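Local coordinates for isochorismatase family protein (Enterococcus faecalis, PDB 2A67) that is of unknown function but belongs to the isochorismatase family and is therefore probably a hydrolase, at residues A147-I150 against Q151-A155; E154-W157 against A158-L162; L57-S61 against D62-L66. All coordinates share one frame; numbering follows the deposited sequence.

Contact 1: residues A147-I150 against Q151-A155; sequences AQII and QHHEA
His153 turns its imidazole back along the helix over the preceding turn, where it meets both the carbonyl oxygen and a side-chain methyl of Ile149. Its CG sits anti to the carbonyl carbon and beside the backbone N (chi1 -82°), which carries the ring back toward the preceding turn; the ring's own rotation then sets ND1 3.2 Å from Ile149 O. The N-H...O angle is 156°, and the oxygen lies almost exactly in the ring plane, a geometry that helps hold the ring in this orientation. The same Ile149 O also accepts the ordinary helical bond from His153 N at 3.1 Å. The two donors arrive from opposite faces of the carbonyl plane, and one residue thus grips a single oxygen twice. Ile149 lies alongside the histidine, pointing the same way, with its CG2 3.7 Å from His153 ND1.

One residue further on, Ile150 and Glu154 repeat the side-by-side arrangement, but here a methyl lies against a carboxylate, with no hydrogen bond between the two side chains. Ile150 CG2 is 3.6 Å from Glu154 OE2, while the extended glutamate chain reaches Thr136 of strand 128-137, which bonds OE2.

A water bridges a third pair: it donates to Gln148 O at 2.8 Å and to Gln151 OE1 at 2.7 Å. Gln151 runs extended, its CG anti to the backbone N (chi1 173°), carrying OE1 out to where the water can span the gap to Gln148 O. Gln148 O also accepts the helical bond from His152 N.

Helix 146-157 joins strand 128-137 to strand 163-164. Within the chain, Ile149 and His153 touch Glu112 of helix 111-125, and Ile150 touches Thr111. In the dimer the rings of His152 and His153 meet His153 and His152 of the second subunit, which places this helical face at the subunit interface.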
ATOM      1  N   ALA D 147      -4.700 -16.052  -8.884  1.00 31.45           N
ATOM      2  CA  ALA D 147      -5.905 -15.446  -9.487  1.00 31.29           C
ATOM      3  C   ALA D 147      -6.749 -14.609  -8.481  1.00 30.96           C
ATOM      4  O   ALA D 147      -7.202 -13.512  -8.788  1.00 29.94           O
ATOM      5  CB  ALA D 147      -6.757 -16.523 -10.141  1.00 31.22           C
ATOM      6  N   GLN D 148      -6.947 -15.127  -7.271  1.00 30.34           N
ATOM      7  CA  GLN D 148      -7.740 -14.438  -6.247  1.00 29.26           C
ATOM      8  C   GLN D 148      -7.016 -13.207  -5.709  1.00 29.41           C
ATOM      9  O   GLN D 148      -7.646 -12.157  -5.450  1.00 29.00           O
ATOM     10  CB  GLN D 148      -8.006 -15.379  -5.062  1.00 29.75           C
ATOM     11  CG  GLN D 148      -8.958 -16.532  -5.316  1.00 29.39           C
ATOM     12  CD  GLN D 148      -9.107 -17.383  -4.079  1.00 29.01           C
ATOM     13  OE1 GLN D 148      -8.164 -18.051  -3.664  1.00 31.18           O
ATOM     14  NE2 GLN D 148     -10.267 -17.330  -3.457  1.00 27.84           N
ATOM     15  N   ILE D 149      -5.701 -13.349  -5.522  1.00 29.06           N
ATOM     16  CA  ILE D 149      -4.827 -12.242  -5.070  1.00 29.16           C
ATOM     17  C   ILE D 149      -4.808 -11.099  -6.085  1.00 29.85           C
ATOM     18  O   ILE D 149      -4.947  -9.924  -5.710  1.00 29.94           O
ATOM     19  CB  ILE D 149      -3.368 -12.688  -4.781  1.00 29.74           C
ATOM     20  CG1 ILE D 149      -3.319 -13.748  -3.657  1.00 29.77           C
ATOM     21  CG2 ILE D 149      -2.475 -11.425  -4.424  1.00 27.82           C
ATOM     22  CD1 ILE D 149      -2.003 -14.540  -3.650  1.00 27.78           C
ATOM     23  N   ILE D 150      -4.624 -11.458  -7.358  1.00 30.53           N
ATOM     24  CA  ILE D 150      -4.667 -10.503  -8.460  1.00 30.49           C
ATOM     25  C   ILE D 150      -6.002  -9.797  -8.553  1.00 31.61           C
ATOM     26  O   ILE D 150      -6.038  -8.568  -8.665  1.00 31.83           O
ATOM     27  CB  ILE D 150      -4.300 -11.152  -9.798  1.00 30.82           C
ATOM     28  CG1 ILE D 150      -2.800 -11.423  -9.848  1.00 28.57           C
ATOM     29  CG2 ILE D 150      -4.657 -10.204 -10.970  1.00 30.06           C
ATOM     30  CD1 ILE D 150      -2.387 -12.505 -10.807  1.00 28.75           C
ATOM     31  N   GLN D 151      -7.099 -10.555  -8.541  1.00 31.45           N
ATOM     32  CA  GLN D 151      -8.441  -9.966  -8.532  1.00 33.76           C
ATOM     33  C   GLN D 151      -8.626  -8.946  -7.376  1.00 31.94           C
ATOM     34  O   GLN D 151      -9.105  -7.799  -7.557  1.00 30.54           O
ATOM     35  CB  GLN D 151      -9.478 -11.099  -8.475  1.00 33.75           C
ATOM     36  CG  GLN D 151     -10.919 -10.704  -8.290  1.00 37.98           C
ATOM     37  CD  GLN D 151     -11.845 -11.952  -8.098  1.00 40.57           C
ATOM     38  OE1 GLN D 151     -11.688 -12.773  -7.146  1.00 44.41           O
ATOM     39  NE2 GLN D 151     -12.823 -12.100  -9.035  1.00 48.88           N
ATOM     40  N   HIS D 152      -8.258  -9.382  -6.180  1.00 28.63           N
ATOM     41  CA  HIS D 152      -8.382  -8.563  -4.982  1.00 27.77           C
ATOM     42  C   HIS D 152      -7.652  -7.219  -5.091  1.00 26.43           C
ATOM     43  O   HIS D 152      -8.250  -6.202  -4.826  1.00 27.32           O
ATOM     44  CB  HIS D 152      -7.850  -9.346  -3.766  1.00 26.48           C
ATOM     45  CG  HIS D 152      -7.921  -8.601  -2.461  1.00 26.27           C
ATOM     46  ND1 HIS D 152      -9.109  -8.190  -1.887  1.00 23.89           N
ATOM     47  CD2 HIS D 152      -6.938  -8.253  -1.589  1.00 25.57           C
ATOM     48  CE1 HIS D 152      -8.855  -7.648  -0.701  1.00 25.04           C
ATOM     49  NE2 HIS D 152      -7.542  -7.655  -0.512  1.00 23.97           N
ATOM     50  N   HIS D 153      -6.373  -7.235  -5.438  1.00 26.05           N
ATOM     51  CA  HIS D 153      -5.557  -6.030  -5.381  1.00 26.35           C
ATOM     52  C   HIS D 153      -5.878  -5.093  -6.550  1.00 26.64           C
ATOM     53  O   HIS D 153      -5.944  -3.883  -6.387  1.00 28.14           O
ATOM     54  CB  HIS D 153      -4.069  -6.390  -5.365  1.00 25.45           C
ATOM     55  CG  HIS D 153      -3.575  -6.766  -3.998  1.00 27.49           C
ATOM     56  ND1 HIS D 153      -3.729  -8.032  -3.472  1.00 30.69           N
ATOM     57  CD2 HIS D 153      -3.039  -6.016  -3.014  1.00 24.74           C
ATOM     58  CE1 HIS D 153      -3.301  -8.047  -2.215  1.00 27.15           C
ATOM     59  NE2 HIS D 153      -2.891  -6.832  -1.914  1.00 32.07           N
ATOM     60  N   GLU D 154      -6.066  -5.651  -7.737  1.00 27.53           N
ATOM     61  CA  GLU D 154      -6.425  -4.853  -8.903  1.00 29.55           C
ATOM     62  C   GLU D 154      -7.738  -4.139  -8.696  1.00 28.49           C
ATOM     63  O   GLU D 154      -7.903  -2.998  -9.117  1.00 28.37           O
ATOM     64  CB  GLU D 154      -6.381  -5.727 -10.177  1.00 30.56           C
ATOM     65  CG  GLU D 154      -4.945  -6.034 -10.550  1.00 31.99           C
ATOM     66  CD  GLU D 154      -4.746  -6.687 -11.947  1.00 33.90           C
ATOM     67  OE1 GLU D 154      -5.755  -6.946 -12.594  1.00 34.76           O
ATOM     68  OE2 GLU D 154      -3.564  -7.010 -12.324  1.00 38.49           O
ATOM     69  N   ALA D 155      -8.679  -4.783  -8.006  1.00 28.13           N
ATOM     70  CA  ALA D 155      -9.950  -4.095  -7.679  1.00 28.17           C
ATOM     71  C   ALA D 155      -9.753  -2.955  -6.682  1.00 27.69           C
ATOM     72  O   ALA D 155     -10.441  -1.923  -6.752  1.00 25.85           O
ATOM     73  CB  ALA D 155     -10.998  -5.077  -7.150  1.00 30.12           C
TER
HETATM   74  O   HOH W   1     -10.364 -12.184  -4.823  1.00 41.49           O

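Contact 2: residues E154-W157 against A158-L162; sequences EAIW and AGRFL
This is a local contact at the C-terminal end of helix 146-157, where Trp157 meets Phe161 and Leu162 as the chain turns into strand 163-164. Ala158 still closes a helical bond, its N lying 3.1 Å from Glu154 O, but it is the first residue to leave helical backbone angles. Gly159 follows with a positive phi of 86°, a conformation in which a CB would jam against the preceding carbonyl oxygen. Trp157 O is then gripped by two donors, Phe161 N at 3.0 Å and Leu162 N at 3.2 Å, which approach from opposite faces of the carbonyl plane. Inside the turn, Gly159 N bonds to Leu162 O at 2.8 Å.

Apolar contacts accompany these backbone bonds. Leu162 has its CG between the backbone N and the carbonyl carbon (chi1 57°), which brings CG to 3.8 Å from Trp157 CB. Phe161 crosses Trp157 at about a right angle, and Trp157 CD1 lies 4.1 Å from Phe161 CD2. Ile156 runs alongside the phenylalanine: Ile156 CG2 lies 3.9 Å from Phe161 CE2, at the ring edge and near its plane. Arg160 turns its guanidinium edge toward Ile156 O, but that oxygen is crowded in the model and the bond is doubtful.

The indole N-H is bonded by Asp116 of helix 111-125 (NE1 to OD2), and the ring packs on Val115 and Ile119 of the same helix. Phe161 sits edge-to-face on His123 and also meets His83 of the second subunit. The arrangement is the helix-to-strand connection of a beta-alpha-beta crossover, strand 128-137, helix 146-157, strand 163-164, in the parallel alpha/beta sheet fold of the isochorismatase family.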
ATOM      1  N   GLU D 154      -6.066  -5.651  -7.737  1.00 27.53           N
ATOM      2  CA  GLU D 154      -6.425  -4.853  -8.903  1.00 29.55           C
ATOM      3  C   GLU D 154      -7.738  -4.139  -8.696  1.00 28.49           C
ATOM      4  O   GLU D 154      -7.903  -2.998  -9.117  1.00 28.37           O
ATOM      5  CB  GLU D 154      -6.381  -5.727 -10.177  1.00 30.56           C
ATOM      6  CG  GLU D 154      -4.945  -6.034 -10.550  1.00 31.99           C
ATOM      7  CD  GLU D 154      -4.746  -6.687 -11.947  1.00 33.90           C
ATOM      8  OE1 GLU D 154      -5.755  -6.946 -12.594  1.00 34.76           O
ATOM      9  OE2 GLU D 154      -3.564  -7.010 -12.324  1.00 38.49           O
ATOM     10  N   ALA D 155      -8.679  -4.783  -8.006  1.00 28.13           N
ATOM     11  CA  ALA D 155      -9.950  -4.095  -7.679  1.00 28.17           C
ATOM     12  C   ALA D 155      -9.753  -2.955  -6.682  1.00 27.69           C
ATOM     13  O   ALA D 155     -10.441  -1.923  -6.752  1.00 25.85           O
ATOM     14  CB  ALA D 155     -10.998  -5.077  -7.150  1.00 30.12           C
ATOM     15  N   ILE D 156      -8.827  -3.125  -5.739  1.00 26.56           N
ATOM     16  CA  ILE D 156      -8.507  -2.008  -4.830  1.00 25.08           C
ATOM     17  C   ILE D 156      -7.863  -0.820  -5.592  1.00 25.26           C
ATOM     18  O   ILE D 156      -8.173   0.335  -5.336  1.00 25.25           O
ATOM     19  CB  ILE D 156      -7.521  -2.443  -3.738  1.00 24.79           C
ATOM     20  CG1 ILE D 156      -8.145  -3.524  -2.818  1.00 24.82           C
ATOM     21  CG2 ILE D 156      -7.060  -1.212  -2.905  1.00 23.33           C
ATOM     22  CD1 ILE D 156      -7.085  -4.150  -1.893  1.00 24.01           C
ATOM     23  N   TRP D 157      -6.944  -1.104  -6.501  1.00 25.07           N
ATOM     24  CA  TRP D 157      -6.229  -0.048  -7.191  1.00 24.80           C
ATOM     25  C   TRP D 157      -7.136   0.756  -8.161  1.00 25.53           C
ATOM     26  O   TRP D 157      -6.978   1.962  -8.269  1.00 25.92           O
ATOM     27  CB  TRP D 157      -5.091  -0.622  -8.010  1.00 24.81           C
ATOM     28  CG  TRP D 157      -4.113  -1.514  -7.197  1.00 24.77           C
ATOM     29  CD1 TRP D 157      -3.804  -1.459  -5.835  1.00 26.74           C
ATOM     30  CD2 TRP D 157      -3.285  -2.510  -7.758  1.00 23.33           C
ATOM     31  NE1 TRP D 157      -2.855  -2.446  -5.534  1.00 23.65           N
ATOM     32  CE2 TRP D 157      -2.488  -3.063  -6.702  1.00 22.95           C
ATOM     33  CE3 TRP D 157      -3.137  -3.008  -9.066  1.00 25.40           C
ATOM     34  CZ2 TRP D 157      -1.589  -4.123  -6.905  1.00 26.24           C
ATOM     35  CZ3 TRP D 157      -2.221  -4.052  -9.291  1.00 26.26           C
ATOM     36  CH2 TRP D 157      -1.430  -4.604  -8.169  1.00 26.31           C
ATOM     37  N   ALA D 158      -8.055   0.086  -8.823  1.00 25.79           N
ATOM     38  CA  ALA D 158      -8.874   0.733  -9.885  1.00 27.10           C
ATOM     39  C   ALA D 158      -9.587   1.931  -9.319  1.00 28.23           C
ATOM     40  O   ALA D 158     -10.358   1.809  -8.352  1.00 28.59           O
ATOM     41  CB  ALA D 158      -9.870  -0.252 -10.456  1.00 26.51           C
ATOM     42  N   GLY D 159      -9.290   3.105  -9.869  1.00 28.63           N
ATOM     43  CA  GLY D 159     -10.033   4.297  -9.474  1.00 30.96           C
ATOM     44  C   GLY D 159      -9.455   4.967  -8.237  1.00 32.42           C
ATOM     45  O   GLY D 159      -9.251   6.190  -8.204  1.00 33.80           O
ATOM     46  N   ARG D 160      -9.085   4.202  -7.207  1.00 32.77           N
ATOM     47  CA  ARG D 160      -8.574   4.915  -6.045  1.00 30.11           C
ATOM     48  C   ARG D 160      -7.106   5.267  -6.087  1.00 28.18           C
ATOM     49  O   ARG D 160      -6.714   6.345  -5.600  1.00 27.00           O
ATOM     50  CB  ARG D 160      -9.037   4.267  -4.759  1.00 34.56           C
ATOM     51  CG  ARG D 160      -8.425   3.030  -4.482  1.00 36.44           C
ATOM     52  CD  ARG D 160      -8.465   2.749  -2.994  1.00 41.38           C
ATOM     53  NE  ARG D 160      -9.811   2.736  -2.425  1.00 40.61           N
ATOM     54  CZ  ARG D 160     -10.856   2.015  -2.813  1.00 41.02           C
ATOM     55  NH1 ARG D 160     -10.831   1.184  -3.865  1.00 42.88           N
ATOM     56  NH2 ARG D 160     -11.967   2.147  -2.102  1.00 43.20           N
ATOM     57  N   PHE D 161      -6.294   4.448  -6.741  1.00 25.25           N
ATOM     58  CA  PHE D 161      -4.890   4.796  -6.860  1.00 25.52           C
ATOM     59  C   PHE D 161      -4.453   5.046  -8.299  1.00 24.68           C
ATOM     60  O   PHE D 161      -3.421   5.706  -8.520  1.00 24.77           O
ATOM     61  CB  PHE D 161      -3.946   3.695  -6.287  1.00 23.41           C
ATOM     62  CG  PHE D 161      -4.146   3.433  -4.799  1.00 24.71           C
ATOM     63  CD1 PHE D 161      -3.720   4.344  -3.850  1.00 26.11           C
ATOM     64  CD2 PHE D 161      -4.738   2.266  -4.368  1.00 25.34           C
ATOM     65  CE1 PHE D 161      -3.941   4.104  -2.476  1.00 26.42           C
ATOM     66  CE2 PHE D 161      -4.955   2.013  -2.997  1.00 28.50           C
ATOM     67  CZ  PHE D 161      -4.582   2.951  -2.060  1.00 24.29           C
ATOM     68  N   LEU D 162      -5.149   4.419  -9.249  1.00 24.39           N
ATOM     69  CA  LEU D 162      -4.694   4.434 -10.658  1.00 24.51           C
ATOM     70  C   LEU D 162      -5.899   4.260 -11.596  1.00 24.96           C
ATOM     71  O   LEU D 162      -7.005   3.965 -11.161  1.00 26.29           O
ATOM     72  CB  LEU D 162      -3.579   3.377 -10.923  1.00 24.15           C
ATOM     73  CG  LEU D 162      -3.854   1.874 -10.623  1.00 25.52           C
ATOM     74  CD1 LEU D 162      -4.869   1.291 -11.648  1.00 26.42           C
ATOM     75  CD2 LEU D 162      -2.537   1.102 -10.714  1.00 26.29           C
TER

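Contact 3: residues L57-S61 against D62-L66; sequences LPFGS and DSWQL
Trp64 lies against the type II beta turn Pro58-Ser61, with the turn backbone passing over one face of its indole. Gly60 CA stands 3.8 Å from the centroid of the six-membered ring, 25° off the normal, and Phe59 CA stands 4.1 Å from that of the five-membered ring; both are CH-pi contacts. Gly60 N rides over the same face, and the positive phi of Gly60 suits the third position of the turn. The Phe59 ring runs alongside the indole at an oblique 63° between planes, its CE1 3.5 Å from Trp64 CZ2. Leu57 CD1 fills in beside Ser63, 3.4 Å from Ser63 O.

Further out, Arg80 makes a cation-pi contact with Phe59, and the Trp64 carbonyl is held by Gln13 and Gln51. Lys14 bonds both Gln65 OE1 and Asp62 O, tying this surface loop to the residues following strand 5-10.

Ser61 adds a polar link between the turn and the segment after it. Its OG, between backbone N and carbonyl carbon (chi1 69°), accepts from Trp64 N at 3.3 Å. Pro58 O accepts twice, from Ser61 N at 3.1 Å and from Ser61 OG at 2.7 Å, the hydroxyl lying in the carbonyl plane on a lone pair.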
ATOM      1  N   LEU D  57      18.740 -13.059  -3.925  1.00 36.23           N
ATOM      2  CA  LEU D  57      18.690 -12.503  -5.284  1.00 35.23           C
ATOM      3  C   LEU D  57      19.860 -11.525  -5.383  1.00 33.00           C
ATOM      4  O   LEU D  57      19.644 -10.313  -5.376  1.00 31.58           O
ATOM      5  CB  LEU D  57      17.373 -11.744  -5.482  1.00 36.54           C
ATOM      6  CG  LEU D  57      16.769 -11.564  -6.868  1.00 36.44           C
ATOM      7  CD1 LEU D  57      16.626 -12.869  -7.617  1.00 38.32           C
ATOM      8  CD2 LEU D  57      15.417 -10.901  -6.722  1.00 37.46           C
ATOM      9  N   PRO D  58      21.109 -12.050  -5.299  1.00 31.70           N
ATOM     10  CA  PRO D  58      22.284 -11.190  -5.112  1.00 30.35           C
ATOM     11  C   PRO D  58      22.493 -10.275  -6.298  1.00 28.43           C
ATOM     12  O   PRO D  58      22.269 -10.697  -7.417  1.00 28.11           O
ATOM     13  CB  PRO D  58      23.456 -12.191  -5.006  1.00 29.56           C
ATOM     14  CG  PRO D  58      22.833 -13.465  -4.626  1.00 31.55           C
ATOM     15  CD  PRO D  58      21.494 -13.475  -5.301  1.00 31.05           C
ATOM     16  N   PHE D  59      22.977  -9.068  -6.025  1.00 27.96           N
ATOM     17  CA  PHE D  59      23.043  -7.990  -7.021  1.00 27.31           C
ATOM     18  C   PHE D  59      23.974  -8.411  -8.170  1.00 27.42           C
ATOM     19  O   PHE D  59      25.112  -8.834  -7.918  1.00 25.77           O
ATOM     20  CB  PHE D  59      23.615  -6.695  -6.431  1.00 26.29           C
ATOM     21  CG  PHE D  59      23.868  -5.645  -7.499  1.00 27.02           C
ATOM     22  CD1 PHE D  59      22.806  -4.885  -8.012  1.00 24.46           C
ATOM     23  CD2 PHE D  59      25.149  -5.451  -8.029  1.00 23.21           C
ATOM     24  CE1 PHE D  59      23.037  -3.949  -9.041  1.00 23.54           C
ATOM     25  CE2 PHE D  59      25.365  -4.527  -9.053  1.00 28.40           C
ATOM     26  CZ  PHE D  59      24.296  -3.761  -9.537  1.00 23.05           C
ATOM     27  N   GLY D  60      23.501  -8.267  -9.401  1.00 25.68           N
ATOM     28  CA  GLY D  60      24.300  -8.584 -10.582  1.00 26.76           C
ATOM     29  C   GLY D  60      24.356 -10.067 -10.930  1.00 27.48           C
ATOM     30  O   GLY D  60      24.888 -10.419 -11.992  1.00 28.79           O
ATOM     31  N   SER D  61      23.820 -10.939 -10.068  1.00 26.07           N
ATOM     32  CA  SER D  61      23.840 -12.397 -10.354  1.00 26.19           C
ATOM     33  C   SER D  61      22.892 -12.774 -11.489  1.00 26.65           C
ATOM     34  O   SER D  61      21.991 -11.998 -11.875  1.00 24.51           O
ATOM     35  CB  SER D  61      23.450 -13.210  -9.097  1.00 25.96           C
ATOM     36  OG  SER D  61      22.058 -12.976  -8.848  1.00 25.28           O
ATOM     37  N   ASP D  62      23.028 -13.993 -11.994  1.00 27.07           N
ATOM     38  CA  ASP D  62      22.119 -14.436 -13.052  1.00 29.50           C
ATOM     39  C   ASP D  62      20.656 -14.369 -12.634  1.00 30.75           C
ATOM     40  O   ASP D  62      19.805 -13.984 -13.427  1.00 31.83           O
ATOM     41  CB  ASP D  62      22.445 -15.821 -13.565  1.00 29.03           C
ATOM     42  CG  ASP D  62      23.704 -15.857 -14.352  1.00 29.58           C
ATOM     43  OD1 ASP D  62      24.199 -14.813 -14.790  1.00 29.90           O
ATOM     44  OD2 ASP D  62      24.225 -16.951 -14.538  1.00 33.76           O
ATOM     45  N   SER D  63      20.378 -14.732 -11.392  1.00 30.82           N
ATOM     46  CA  SER D  63      19.005 -14.777 -10.894  1.00 31.88           C
ATOM     47  C   SER D  63      18.382 -13.356 -10.728  1.00 31.77           C
ATOM     48  O   SER D  63      17.164 -13.171 -10.912  1.00 31.63           O
ATOM     49  CB  SER D  63      18.922 -15.645  -9.613  1.00 32.60           C
ATOM     50  OG  SER D  63      19.319 -14.902  -8.472  1.00 35.22           O
ATOM     51  N   TRP D  64      19.224 -12.368 -10.395  1.00 30.60           N
ATOM     52  CA  TRP D  64      18.833 -10.955 -10.311  1.00 29.03           C
ATOM     53  C   TRP D  64      18.547 -10.307 -11.691  1.00 29.61           C
ATOM     54  O   TRP D  64      17.872  -9.243 -11.769  1.00 30.46           O
ATOM     55  CB  TRP D  64      19.948 -10.201  -9.588  1.00 28.12           C
ATOM     56  CG  TRP D  64      20.032  -8.727  -9.713  1.00 25.81           C
ATOM     57  CD1 TRP D  64      19.592  -7.805  -8.798  1.00 25.15           C
ATOM     58  CD2 TRP D  64      20.598  -7.977 -10.790  1.00 28.07           C
ATOM     59  NE1 TRP D  64      19.836  -6.544  -9.242  1.00 26.91           N
ATOM     60  CE2 TRP D  64      20.451  -6.614 -10.467  1.00 26.80           C
ATOM     61  CE3 TRP D  64      21.176  -8.321 -12.017  1.00 26.81           C
ATOM     62  CZ2 TRP D  64      20.905  -5.583 -11.314  1.00 25.91           C
ATOM     63  CZ3 TRP D  64      21.630  -7.316 -12.840  1.00 24.93           C
ATOM     64  CH2 TRP D  64      21.491  -5.961 -12.487  1.00 25.65           C
ATOM     65  N   GLN D  65      19.041 -10.905 -12.772  1.00 29.18           N
ATOM     66  CA  GLN D  65      18.871 -10.277 -14.081  1.00 29.26           C
ATOM     67  C   GLN D  65      17.401 -10.370 -14.475  1.00 29.92           C
ATOM     68  O   GLN D  65      16.676 -11.245 -13.969  1.00 28.66           O
ATOM     69  CB  GLN D  65      19.739 -10.946 -15.155  1.00 29.13           C
ATOM     70  CG  GLN D  65      21.291 -10.917 -14.965  1.00 27.08           C
ATOM     71  CD  GLN D  65      21.963 -11.580 -16.138  1.00 28.90           C
ATOM     72  OE1 GLN D  65      21.984 -12.805 -16.194  1.00 31.26           O
ATOM     73  NE2 GLN D  65      22.505 -10.788 -17.104  1.00 23.52           N
ATOM     74  N   LEU D  66      17.002  -9.481 -15.405  1.00 30.70           N
ATOM     75  CA  LEU D  66      15.671  -9.411 -15.990  1.00 32.27           C
ATOM     76  C   LEU D  66      15.435 -10.601 -16.888  1.00 33.39           C
ATOM     77  O   LEU D  66      16.362 -11.118 -17.531  1.00 32.89           O
ATOM     78  CB  LEU D  66      15.496  -8.098 -16.808  1.00 31.44           C
ATOM     79  CG  LEU D  66      15.710  -6.749 -16.100  1.00 30.20           C
ATOM     80  CD1 LEU D  66      15.734  -5.542 -17.037  1.00 34.91           C
ATOM     81  CD2 LEU D  66      14.712  -6.541 -14.999  1.00 26.94           C
TER

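How the contacts relate
Contact 1 lies within helix 146-157, and contact 2 runs from its last turn into the following loop; they share Glu154 and Ala155. Both are partly buried, pack on helix 111-125 and touch the second subunit. They differ in how a carbonyl is doubly held: contact 1 pairs a backbone N with a histidine ring nitrogen inside the helix, whereas contact 2 uses two successive backbone N atoms where the helix stops. Contact 3 is a surface contact on the loop between strands 47-52 and 77-81, about 31 Å from contact 2 between centres. No other subunit of the assembly reaches it, and an indole face and a serine hydroxyl replace regular helical bonding.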